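PDB 5H20: putative PadR-family transcriptional regulatory protein from Bacteroides fragilis, which probably binds operator DNA as a dimeric winged helix-turn-helix regulator of the PadR family and so controls transcription of its target genes. Local coordinates for residues M14-H24 with F87-W95; N58-W66 with K76-F87. One frame throughout, in Å; residues are numbered along the deposited sequence.

Interaction 1: residues M14-H24 with F87-W95. With IPA (isopropyl alcohol), chain F; IPA (isopropyl alcohol), chain G.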
loop_
_atom_site.group_PDB
_atom_site.type_symbol
_atom_site.label_atom_id
_atom_site.label_comp_id
_atom_site.label_asym_id
_atom_site.label_seq_id
_atom_site.Cartn_x
_atom_site.Cartn_y
_atom_site.Cartn_z
ATOM N N MET A 14 4.201 0.689 -0.697
ATOM C CA MET A 14 4.858 0.235 0.535
ATOM C C MET A 14 6.082 1.102 0.887
ATOM O O MET A 14 6.188 1.593 2.014
ATOM C CB MET A 14 5.212 -1.251 0.477
ATOM C CG MET A 14 4.019 -2.201 0.369
ATOM S SD MET A 14 2.928 -2.209 1.813
ATOM C CE MET A 14 3.965 -3.050 3.011
ATOM N N LEU A 15 6.962 1.301 -0.095
ATOM C CA LEU A 15 8.152 2.150 0.044
ATOM C C LEU A 15 7.784 3.615 0.343
ATOM O O LEU A 15 8.391 4.231 1.218
ATOM C CB LEU A 15 9.057 2.023 -1.192
ATOM C CG LEU A 15 9.850 0.710 -1.374
ATOM C CD1 LEU A 15 10.098 0.377 -2.834
ATOM C CD2 LEU A 15 11.173 0.761 -0.627
ATOM N N GLU A 16 6.770 4.146 -0.351
ATOM C CA GLU A 16 6.270 5.514 -0.099
ATOM C C GLU A 16 5.753 5.718 1.322
ATOM O O GLU A 16 5.976 6.776 1.916
ATOM C CB GLU A 16 5.188 5.915 -1.100
ATOM C CG GLU A 16 5.733 6.379 -2.444
ATOM C CD GLU A 16 4.699 6.322 -3.545
ATOM O OE1 GLU A 16 3.670 5.606 -3.393
ATOM O OE2 GLU A 16 4.922 6.972 -4.583
ATOM N N TYR A 17 5.062 4.703 1.839
ATOM C CA TYR A 17 4.551 4.680 3.204
ATOM C C TYR A 17 5.699 4.617 4.205
ATOM O O TYR A 17 5.649 5.268 5.244
ATOM C CB TYR A 17 3.598 3.491 3.388
ATOM C CG TYR A 17 3.124 3.251 4.800
ATOM C CD1 TYR A 17 1.967 3.866 5.288
ATOM C CD2 TYR A 17 3.816 2.380 5.650
ATOM C CE1 TYR A 17 1.522 3.632 6.588
ATOM C CE2 TYR A 17 3.377 2.138 6.947
ATOM C CZ TYR A 17 2.230 2.768 7.409
ATOM O OH TYR A 17 1.799 2.524 8.687
ATOM N N CYS A 18 6.714 3.828 3.872
ATOM C CA CYS A 18 7.914 3.669 4.681
ATOM C C CYS A 18 8.726 4.972 4.794
ATOM O O CYS A 18 9.216 5.310 5.878
ATOM C CB CYS A 18 8.770 2.544 4.098
ATOM S SG CYS A 18 10.201 2.125 5.103
ATOM N N ILE A 19 8.851 5.694 3.676
ATOM C CA ILE A 19 9.497 7.011 3.636
ATOM C C ILE A 19 8.752 8.014 4.548
ATOM O O ILE A 19 9.382 8.701 5.377
ATOM C CB ILE A 19 9.588 7.572 2.190
ATOM C CG1 ILE A 19 10.501 6.722 1.311
ATOM C CG2 ILE A 19 10.098 9.012 2.186
ATOM C CD1 ILE A 19 10.269 6.924 -0.176
ATOM N N MET A 20 7.421 8.077 4.393
ATOM C CA MET A 20 6.580 8.970 5.204
ATOM C C MET A 20 6.661 8.606 6.683
ATOM O O MET A 20 6.747 9.502 7.538
ATOM C CB MET A 20 5.135 8.965 4.723
ATOM C CG MET A 20 4.942 9.637 3.379
ATOM S SD MET A 20 3.201 9.823 2.965
ATOM C CE MET A 20 2.845 8.206 2.274
ATOM N N LEU A 21 6.655 7.298 6.966
ATOM C CA LEU A 21 6.905 6.777 8.317
ATOM C C LEU A 21 8.227 7.261 8.907
ATOM O O LEU A 21 8.239 7.814 10.006
ATOM C CB LEU A 21 6.852 5.241 8.361
ATOM C CG LEU A 21 5.754 4.555 9.170
ATOM C CD1 LEU A 21 6.067 3.071 9.261
ATOM C CD2 LEU A 21 5.611 5.128 10.577
ATOM N N LEU A 22 9.324 7.063 8.170
ATOM C CA LEU A 22 10.669 7.467 8.614
ATOM C C LEU A 22 10.837 8.981 8.774
ATOM O O LEU A 22 11.585 9.427 9.641
ATOM C CB LEU A 22 11.767 6.869 7.715
ATOM C CG LEU A 22 11.992 5.339 7.735
ATOM C CD1 LEU A 22 12.722 4.870 6.483
ATOM C CD2 LEU A 22 12.731 4.861 8.979
ATOM N N LEU A 23 10.110 9.761 7.976
ATOM C CA LEU A 23 10.194 11.227 8.031
ATOM C C LEU A 23 9.283 11.902 9.064
ATOM O O LEU A 23 9.446 13.090 9.352
ATOM C CB LEU A 23 9.992 11.834 6.634
ATOM C CG LEU A 23 11.190 11.718 5.687
ATOM C CD1 LEU A 23 10.759 12.054 4.278
ATOM C CD2 LEU A 23 12.378 12.599 6.081
ATOM N N HIS A 24 8.346 11.133 9.631
ATOM C CA HIS A 24 7.291 11.686 10.486
ATOM C C HIS A 24 7.798 12.303 11.787
ATOM O O HIS A 24 7.232 13.293 12.250
ATOM C CB HIS A 24 6.156 10.670 10.711
ATOM C CG HIS A 24 6.068 10.117 12.102
ATOM N ND1 HIS A 24 5.321 10.717 13.097
ATOM C CD2 HIS A 24 6.613 9.009 12.657
ATOM C CE1 HIS A 24 5.423 10.010 14.208
ATOM N NE2 HIS A 24 6.201 8.970 13.970
ATOM N N PHE A 87 -2.257 12.449 5.760
ATOM C CA PHE A 87 -2.355 11.256 4.909
ATOM C C PHE A 87 -1.687 10.045 5.558
ATOM O O PHE A 87 -2.251 8.963 5.524
ATOM C CB PHE A 87 -1.829 11.492 3.479
ATOM C CG PHE A 87 -2.028 10.311 2.541
ATOM C CD1 PHE A 87 -3.300 9.740 2.350
ATOM C CD2 PHE A 87 -0.955 9.792 1.818
ATOM C CE1 PHE A 87 -3.480 8.657 1.486
ATOM C CE2 PHE A 87 -1.134 8.714 0.945
ATOM C CZ PHE A 87 -2.398 8.144 0.781
ATOM N N LEU A 88 -0.516 10.245 6.172
ATOM C CA LEU A 88 0.141 9.203 6.985
ATOM C C LEU A 88 -0.773 8.659 8.100
ATOM O O LEU A 88 -0.890 7.436 8.271
ATOM C CB LEU A 88 1.458 9.712 7.585
ATOM C CG LEU A 88 2.227 8.760 8.514
ATOM C CD1 LEU A 88 2.869 7.598 7.757
ATOM C CD2 LEU A 88 3.263 9.546 9.285
ATOM N N GLY A 89 -1.419 9.570 8.837
ATOM C CA GLY A 89 -2.379 9.212 9.898
ATOM C C GLY A 89 -3.543 8.357 9.407
ATOM O O GLY A 89 -3.961 7.403 10.081
ATOM N N GLU A 90 -4.060 8.712 8.229
ATOM C CA GLU A 90 -5.094 7.944 7.532
ATOM C C GLU A 90 -4.646 6.504 7.249
ATOM O O GLU A 90 -5.386 5.556 7.539
ATOM C CB GLU A 90 -5.486 8.657 6.231
ATOM C CG GLU A 90 -6.386 7.847 5.298
ATOM C CD GLU A 90 -6.630 8.534 3.968
ATOM O OE1 GLU A 90 -6.669 9.790 3.921
ATOM O OE2 GLU A 90 -6.802 7.808 2.967
ATOM N N LEU A 91 -3.434 6.360 6.717
ATOM C CA LEU A 91 -2.865 5.068 6.301
ATOM C C LEU A 91 -2.583 4.100 7.452
ATOM O O LEU A 91 -2.842 2.889 7.324
ATOM C CB LEU A 91 -1.578 5.301 5.505
ATOM C CG LEU A 91 -1.480 5.354 3.969
ATOM C CD1 LEU A 91 -2.789 5.274 3.184
ATOM C CD2 LEU A 91 -0.699 6.612 3.635
ATOM N N GLU A 92 -2.046 4.641 8.553
ATOM C CA GLU A 92 -1.720 3.873 9.763
ATOM C C GLU A 92 -2.979 3.315 10.423
ATOM O O GLU A 92 -2.974 2.178 10.914
ATOM C CB GLU A 92 -0.945 4.736 10.782
ATOM C CG GLU A 92 0.483 5.102 10.376
ATOM C CD GLU A 92 1.188 6.028 11.366
ATOM O OE1 GLU A 92 0.518 6.727 12.157
ATOM O OE2 GLU A 92 2.435 6.067 11.349
ATOM N N ALA A 93 -4.038 4.130 10.432
ATOM C CA ALA A 93 -5.349 3.753 10.958
ATOM C C ALA A 93 -6.022 2.727 10.050
ATOM O O ALA A 93 -6.779 1.875 10.521
ATOM C CB ALA A 93 -6.230 4.987 11.143
ATOM N N SER A 94 -5.711 2.799 8.753
ATOM C CA SER A 94 -6.192 1.844 7.755
ATOM C C SER A 94 -5.505 0.468 7.844
ATOM O O SER A 94 -6.138 -0.561 7.533
ATOM C CB SER A 94 -6.049 2.422 6.344
ATOM O OG SER A 94 -7.013 3.430 6.089
ATOM N N TRP A 95 -4.217 0.448 8.232
ATOM C CA TRP A 95 -3.528 -0.821 8.528
ATOM C C TRP A 95 -4.074 -1.439 9.796
ATOM O O TRP A 95 -4.137 -2.664 9.913
ATOM C CB TRP A 95 -2.030 -0.632 8.744
ATOM C CG TRP A 95 -1.278 -0.291 7.551
ATOM C CD1 TRP A 95 -0.503 0.808 7.381
ATOM C CD2 TRP A 95 -1.192 -1.037 6.332
ATOM N NE1 TRP A 95 0.062 0.809 6.137
ATOM C CE2 TRP A 95 -0.342 -0.311 5.469
ATOM C CE3 TRP A 95 -1.737 -2.248 5.879
ATOM C CZ2 TRP A 95 -0.013 -0.747 4.195
ATOM C CZ3 TRP A 95 -1.426 -2.672 4.579
ATOM C CH2 TRP A 95 -0.570 -1.912 3.747
HETATM C C1 IPA F . -8.828 5.250 2.049
HETATM C C2 IPA F . -7.919 4.156 2.589
HETATM C C3 IPA F . -7.693 3.121 1.498
HETATM O O2 IPA F . -6.667 4.704 3.022
HETATM C C1 IPA G . -8.914 -0.274 2.474
HETATM C C2 IPA G . -9.209 -0.347 3.964
HETATM C C3 IPA G . -8.669 -1.652 4.530
HETATM O O2 IPA G . -8.575 0.753 4.624
#

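Interaction 2: residues N58-W66 with K76-F87. With GLC (alpha-D-glucopyranose), chain E.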
loop_
_atom_site.group_PDB
_atom_site.type_symbol
_atom_site.label_atom_id
_atom_site.label_comp_id
_atom_site.label_asym_id
_atom_site.label_seq_id
_atom_site.Cartn_x
_atom_site.Cartn_y
_atom_site.Cartn_z
ATOM N N ASN A 58 6.076 16.122 -5.191
ATOM C CA ASN A 58 5.184 16.622 -6.243
ATOM C C ASN A 58 3.712 16.622 -5.847
ATOM O O ASN A 58 2.954 17.487 -6.278
ATOM C CB ASN A 58 5.399 15.864 -7.562
ATOM C CG ASN A 58 6.630 16.341 -8.324
ATOM O OD1 ASN A 58 7.235 17.363 -7.990
ATOM N ND2 ASN A 58 7.004 15.601 -9.361
ATOM N N ASP A 59 3.329 15.660 -5.014
ATOM C CA ASP A 59 1.988 15.611 -4.441
ATOM C C ASP A 59 1.904 16.359 -3.092
ATOM O O ASP A 59 0.913 16.239 -2.367
ATOM C CB ASP A 59 1.513 14.152 -4.312
ATOM C CG ASP A 59 0.011 14.040 -4.081
ATOM O OD1 ASP A 59 -0.752 14.876 -4.616
ATOM O OD2 ASP A 59 -0.413 13.119 -3.355
ATOM N N ASP A 60 2.951 17.135 -2.779
ATOM C CA ASP A 60 3.044 17.976 -1.563
ATOM C C ASP A 60 2.926 17.196 -0.237
ATOM O O ASP A 60 2.451 17.738 0.771
ATOM C CB ASP A 60 2.028 19.145 -1.608
ATOM C CG ASP A 60 2.365 20.203 -2.663
ATOM O OD1 ASP A 60 3.282 20.010 -3.497
ATOM O OD2 ASP A 60 1.689 21.251 -2.657
ATOM N N LEU A 61 3.335 15.926 -0.259
ATOM C CA LEU A 61 3.338 15.064 0.923
ATOM C C LEU A 61 4.660 15.211 1.666
ATOM O O LEU A 61 4.710 15.097 2.890
ATOM C CB LEU A 61 3.085 13.600 0.532
ATOM C CG LEU A 61 1.688 13.216 0.021
ATOM C CD1 LEU A 61 1.699 11.841 -0.627
ATOM C CD2 LEU A 61 0.632 13.270 1.116
ATOM N N LEU A 62 5.718 15.439 0.886
ATOM C CA LEU A 62 7.021 15.881 1.368
ATOM C C LEU A 62 7.325 17.271 0.800
ATOM O O LEU A 62 6.742 17.682 -0.203
ATOM C CB LEU A 62 8.109 14.905 0.922
ATOM C CG LEU A 62 8.615 13.722 1.765
ATOM C CD1 LEU A 62 7.529 12.880 2.429
ATOM C CD2 LEU A 62 9.479 12.854 0.870
ATOM N N SER A 63 8.219 17.989 1.470
ATOM C CA SER A 63 8.811 19.217 0.943
ATOM C C SER A 63 10.263 19.282 1.401
ATOM O O SER A 63 10.648 18.590 2.353
ATOM C CB SER A 63 8.036 20.466 1.384
ATOM O OG SER A 63 8.160 20.699 2.774
ATOM N N TYR A 64 11.070 20.083 0.710
ATOM C CA TYR A 64 12.478 20.172 1.041
ATOM C C TYR A 64 13.014 21.603 0.985
ATOM O O TYR A 64 12.398 22.509 0.399
ATOM C CB TYR A 64 13.325 19.194 0.177
ATOM C CG TYR A 64 13.412 19.573 -1.280
ATOM C CD1 TYR A 64 14.288 20.579 -1.721
ATOM C CD2 TYR A 64 12.617 18.930 -2.230
ATOM C CE1 TYR A 64 14.358 20.935 -3.061
ATOM C CE2 TYR A 64 12.686 19.281 -3.567
ATOM C CZ TYR A 64 13.549 20.280 -3.976
ATOM O OH TYR A 64 13.593 20.605 -5.310
ATOM N N GLU A 65 14.166 21.779 1.621
ATOM C CA GLU A 65 14.976 22.981 1.497
ATOM C C GLU A 65 16.408 22.559 1.167
ATOM O O GLU A 65 16.861 21.472 1.557
ATOM C CB GLU A 65 14.888 23.861 2.752
ATOM C CG GLU A 65 14.497 23.150 4.045
ATOM C CD GLU A 65 13.847 24.058 5.082
ATOM O OE1 GLU A 65 13.936 25.313 4.986
ATOM O OE2 GLU A 65 13.220 23.492 6.016
ATOM N N TRP A 66 17.090 23.383 0.383
ATOM C CA TRP A 66 18.478 23.124 0.012
ATOM C C TRP A 66 19.425 23.528 1.154
ATOM O O TRP A 66 19.315 24.627 1.701
ATOM C CB TRP A 66 18.843 23.892 -1.254
ATOM C CG TRP A 66 18.108 23.456 -2.478
ATOM C CD1 TRP A 66 16.999 24.038 -3.022
ATOM C CD2 TRP A 66 18.442 22.347 -3.328
ATOM N NE1 TRP A 66 16.619 23.361 -4.154
ATOM C CE2 TRP A 66 17.486 22.318 -4.369
ATOM C CE3 TRP A 66 19.458 21.378 -3.312
ATOM C CZ2 TRP A 66 17.514 21.351 -5.395
ATOM C CZ3 TRP A 66 19.498 20.417 -4.337
ATOM C CH2 TRP A 66 18.530 20.417 -5.365
ATOM N N LYS A 76 19.321 18.113 -0.509
ATOM C CA LYS A 76 17.897 18.275 -0.249
ATOM C C LYS A 76 17.595 17.773 1.160
ATOM O O LYS A 76 17.967 16.666 1.546
ATOM C CB LYS A 76 17.051 17.531 -1.287
ATOM C CG LYS A 76 16.982 18.171 -2.676
ATOM C CD LYS A 76 16.309 17.208 -3.641
ATOM C CE LYS A 76 16.329 17.702 -5.083
ATOM N NZ LYS A 76 14.974 17.955 -5.654
ATOM N N TYR A 77 16.960 18.623 1.956
ATOM C CA TYR A 77 16.650 18.248 3.327
ATOM C C TYR A 77 15.141 18.176 3.454
ATOM O O TYR A 77 14.437 19.182 3.366
ATOM C CB TYR A 77 17.334 19.194 4.312
ATOM C CG TYR A 77 17.318 18.776 5.768
ATOM C CD1 TYR A 77 18.080 17.693 6.227
ATOM C CD2 TYR A 77 16.574 19.511 6.711
ATOM C CE1 TYR A 77 18.078 17.336 7.572
ATOM C CE2 TYR A 77 16.564 19.156 8.053
ATOM C CZ TYR A 77 17.314 18.070 8.476
ATOM O OH TYR A 77 17.309 17.710 9.800
ATOM N N TYR A 78 14.663 16.952 3.614
ATOM C CA TYR A 78 13.261 16.622 3.432
ATOM C C TYR A 78 12.550 16.561 4.763
ATOM O O TYR A 78 13.108 16.095 5.754
ATOM C CB TYR A 78 13.131 15.246 2.763
ATOM C CG TYR A 78 13.481 15.137 1.295
ATOM C CD1 TYR A 78 12.511 15.362 0.307
ATOM C CD2 TYR A 78 14.760 14.719 0.888
ATOM C CE1 TYR A 78 12.810 15.227 -1.042
ATOM C CE2 TYR A 78 15.068 14.566 -0.463
ATOM C CZ TYR A 78 14.091 14.821 -1.424
ATOM O OH TYR A 78 14.373 14.661 -2.767
ATOM N N LYS A 79 11.305 17.015 4.758
ATOM C CA LYS A 79 10.400 16.836 5.885
ATOM C C LYS A 79 9.029 16.399 5.380
ATOM O O LYS A 79 8.688 16.610 4.212
ATOM C CB LYS A 79 10.309 18.110 6.730
ATOM C CG LYS A 79 9.631 19.277 6.019
ATOM C CD LYS A 79 9.401 20.464 6.934
ATOM C CE LYS A 79 8.241 21.292 6.408
ATOM N NZ LYS A 79 7.871 22.407 7.340
ATOM N N LEU A 80 8.260 15.779 6.268
ATOM C CA LEU A 80 6.889 15.406 5.989
ATOM C C LEU A 80 6.021 16.657 6.231
ATOM O O LEU A 80 6.081 17.245 7.318
ATOM C CB LEU A 80 6.483 14.284 6.951
ATOM C CG LEU A 80 5.887 12.925 6.578
ATOM C CD1 LEU A 80 4.965 12.501 7.703
ATOM C CD2 LEU A 80 5.129 12.878 5.262
ATOM N N THR A 81 5.233 17.060 5.226
ATOM C CA THR A 81 4.334 18.240 5.321
ATOM C C THR A 81 3.113 18.002 6.226
ATOM O O THR A 81 2.911 16.891 6.726
ATOM C CB THR A 81 3.793 18.700 3.940
ATOM O OG1 THR A 81 2.974 17.664 3.372
ATOM C CG2 THR A 81 4.916 19.096 2.976
ATOM N N GLY A 82 2.302 19.051 6.420
ATOM C CA GLY A 82 0.985 18.933 7.053
ATOM C C GLY A 82 0.098 17.905 6.357
ATOM O O GLY A 82 -0.485 17.039 7.009
ATOM N N LYS A 83 0.022 18.012 5.029
ATOM C CA LYS A 83 -0.715 17.095 4.165
ATOM C C LYS A 83 -0.152 15.654 4.260
ATOM O O LYS A 83 -0.916 14.697 4.350
ATOM C CB LYS A 83 -0.719 17.622 2.716
ATOM C CG LYS A 83 -1.532 16.796 1.722
ATOM C CD LYS A 83 -1.483 17.405 0.324
ATOM C CE LYS A 83 -2.219 16.534 -0.686
ATOM N NZ LYS A 83 -1.992 16.969 -2.093
ATOM N N GLY A 84 1.179 15.544 4.283
ATOM C CA GLY A 84 1.895 14.290 4.525
ATOM C C GLY A 84 1.579 13.615 5.845
ATOM O O GLY A 84 1.326 12.408 5.865
ATOM N N GLU A 85 1.589 14.394 6.934
ATOM C CA GLU A 85 1.243 13.924 8.288
ATOM C C GLU A 85 -0.207 13.430 8.397
ATOM O O GLU A 85 -0.451 12.392 9.020
ATOM C CB GLU A 85 1.479 15.018 9.358
ATOM C CG GLU A 85 2.930 15.450 9.580
ATOM C CD GLU A 85 3.740 14.533 10.502
ATOM O OE1 GLU A 85 3.188 13.568 11.078
ATOM O OE2 GLU A 85 4.953 14.796 10.667
ATOM N N SER A 86 -1.151 14.182 7.821
ATOM C CA SER A 86 -2.571 13.791 7.794
ATOM C C SER A 86 -2.798 12.502 6.984
ATOM O O SER A 86 -3.447 11.576 7.483
ATOM C CB SER A 86 -3.459 14.913 7.250
ATOM O OG SER A 86 -3.315 16.094 8.017
ATOM N N PHE A 87 -2.257 12.449 5.760
ATOM C CA PHE A 87 -2.355 11.256 4.909
ATOM C C PHE A 87 -1.687 10.045 5.558
ATOM O O PHE A 87 -2.251 8.963 5.524
ATOM C CB PHE A 87 -1.829 11.492 3.479
ATOM C CG PHE A 87 -2.028 10.311 2.541
ATOM C CD1 PHE A 87 -3.300 9.740 2.350
ATOM C CD2 PHE A 87 -0.955 9.792 1.818
ATOM C CE1 PHE A 87 -3.480 8.657 1.486
ATOM C CE2 PHE A 87 -1.134 8.714 0.945
ATOM C CZ PHE A 87 -2.398 8.144 0.781
HETATM C C1 GLC E . 22.480 13.978 -0.497
HETATM C C2 GLC E . 21.193 13.839 0.318
HETATM C C3 GLC E . 19.903 13.951 -0.506
HETATM C C4 GLC E . 19.997 14.785 -1.788
HETATM C C5 GLC E . 21.263 14.509 -2.616
HETATM C C6 GLC E . 21.818 15.807 -3.211
HETATM O O1 GLC E . 23.433 13.040 0.013
HETATM O O2 GLC E . 21.193 12.569 0.978
HETATM O O3 GLC E . 18.857 14.478 0.321
HETATM O O4 GLC E . 18.855 14.498 -2.608
HETATM O O5 GLC E . 22.280 13.751 -1.908
HETATM O O6 GLC E . 20.990 16.223 -4.306
HETATM O O HOH W 1 12.992 20.438 5.646
#

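Interaction 1: residues M14-H24 with F87-W95
Helix 14-23 and helix 87-95 meet steeply, their N-to-C directions 115° apart and their axes 10.5 Å distant at closest approach, with the CA atoms of Met20 and Leu88 the nearest across the contact. Tyr17 is the knob of the contact and sits in a hole made by Leu88, Leu91, Glu92 and Trp95. Its CG stands anti to the backbone N (chi1 173°), which carries the phenol across to the other helix. The indole of Trp95 turns its five-membered ring edge onto one face of this phenol in a T-shaped stack, planes at 80°; Trp95 NE1 lies 3.2 Å from Tyr17 CE1, directed at the ring's rim rather than its centre. Leu91 CB lies at the edge of the phenol, near its plane, 3.7 Å from Tyr17 CE1, and the aliphatic CG of Glu92 packs against Tyr17 OH at 3.4 Å. Further along the tryptophan, Met14 SD approaches Trp95 CH2 at 4.0 Å, an oblique Met-aromatic contact reached by a chain bent at chi2 and chi3. Leu88 spreads its two methyls: CD1 rests on Met20 CB, whereas CD2 comes within 3.4 Å of His24 CB. Met20 CE touches both Phe87 CD2 and Leu91 CD2, which lie on the same side of it. The second subunit continues the aromatic cluster, because its own Trp95 packs edge-to-face with both Tyr17 and Trp95, and its Arg11 forms a salt bridge with Glu90. Away from helix 87-95, helix 14-23 lies against helices 30-39 and 46-58, while Leu80 of strand 75-80 touches Met20, His24 and Leu88.

Interaction 2: residues N58-W66 with K76-F87
Tyr64 places CG between its backbone N and carbonyl carbon (chi1 69°), which stands the phenol up from the sheet, side by side with Tyr78, while Lys76 runs nearly straight to CE before chi4 (-117°) bends NZ toward Tyr64 OH. With its CG anti to the carbonyl carbon, Lys76 sets that atom over one face of the Tyr64 ring and one face of the Trp66 six-membered ring, two CH-pi contacts with centroid distances of 3.9 Å each; the bond from Lys76 NZ to Tyr64 OH is weak. Tyr64 in turn offers an edge to the face of Tyr78, offset, with planes at 64°. Beneath these side chains the antiparallel ladder is bonded at Ser63-Lys79 and Glu65-Tyr77, Lys79 N reaching Ser63 O at 2.9 Å. At the hairpin's base Thr81 is the N-cap of the next helix: its OG1 accepts from Gly84 N (2.9 Å) and donates to Asp60 O (2.7 Å), and its N bonds Leu61 O. The extended Lys83 brings NZ to Asp59 O at 3.0 Å and forms a longer salt bridge with Asp59 OD1, which also accepts from Asp4 N of the second subunit. Lys76 O accepts from O3 of the bound glucose at 2.7 Å, and Tyr78 lines the same pocket. The hairpin is the wing expected of a winged helix; the partly exposed Lys76, its methylenes packed in the angle between the Tyr64 and Trp66 rings, probably keeps its charge, whereas the Thr81 and Lys83 bonds tie the wing's root to the helix that follows.

Interaction 1 is a buried, largely apolar helix-helix contact near the centre of the chain, whereas interaction 2 is only partly buried and relies on backbone ladder bonds, capping and charge, with Trp66, Glu65 and Lys79 exposed, and Lys76 and Tyr78 lining the glucose pocket. Both use helix 82-97 and share Phe87, which meets Met20 in the first and Leu61 in the second. They abut where Leu23 touches Leu62 and Met20 touches Leu80, so the Leu62 and Leu80 side of the hairpin packs on the apolar face of helix 14-23. The second subunit reaches both: through aromatic rings and a salt bridge to Glu90 at 87-95, and through its N-terminal Asp4, Val6 and Lys7 at Asp59, Leu61 and Lys83.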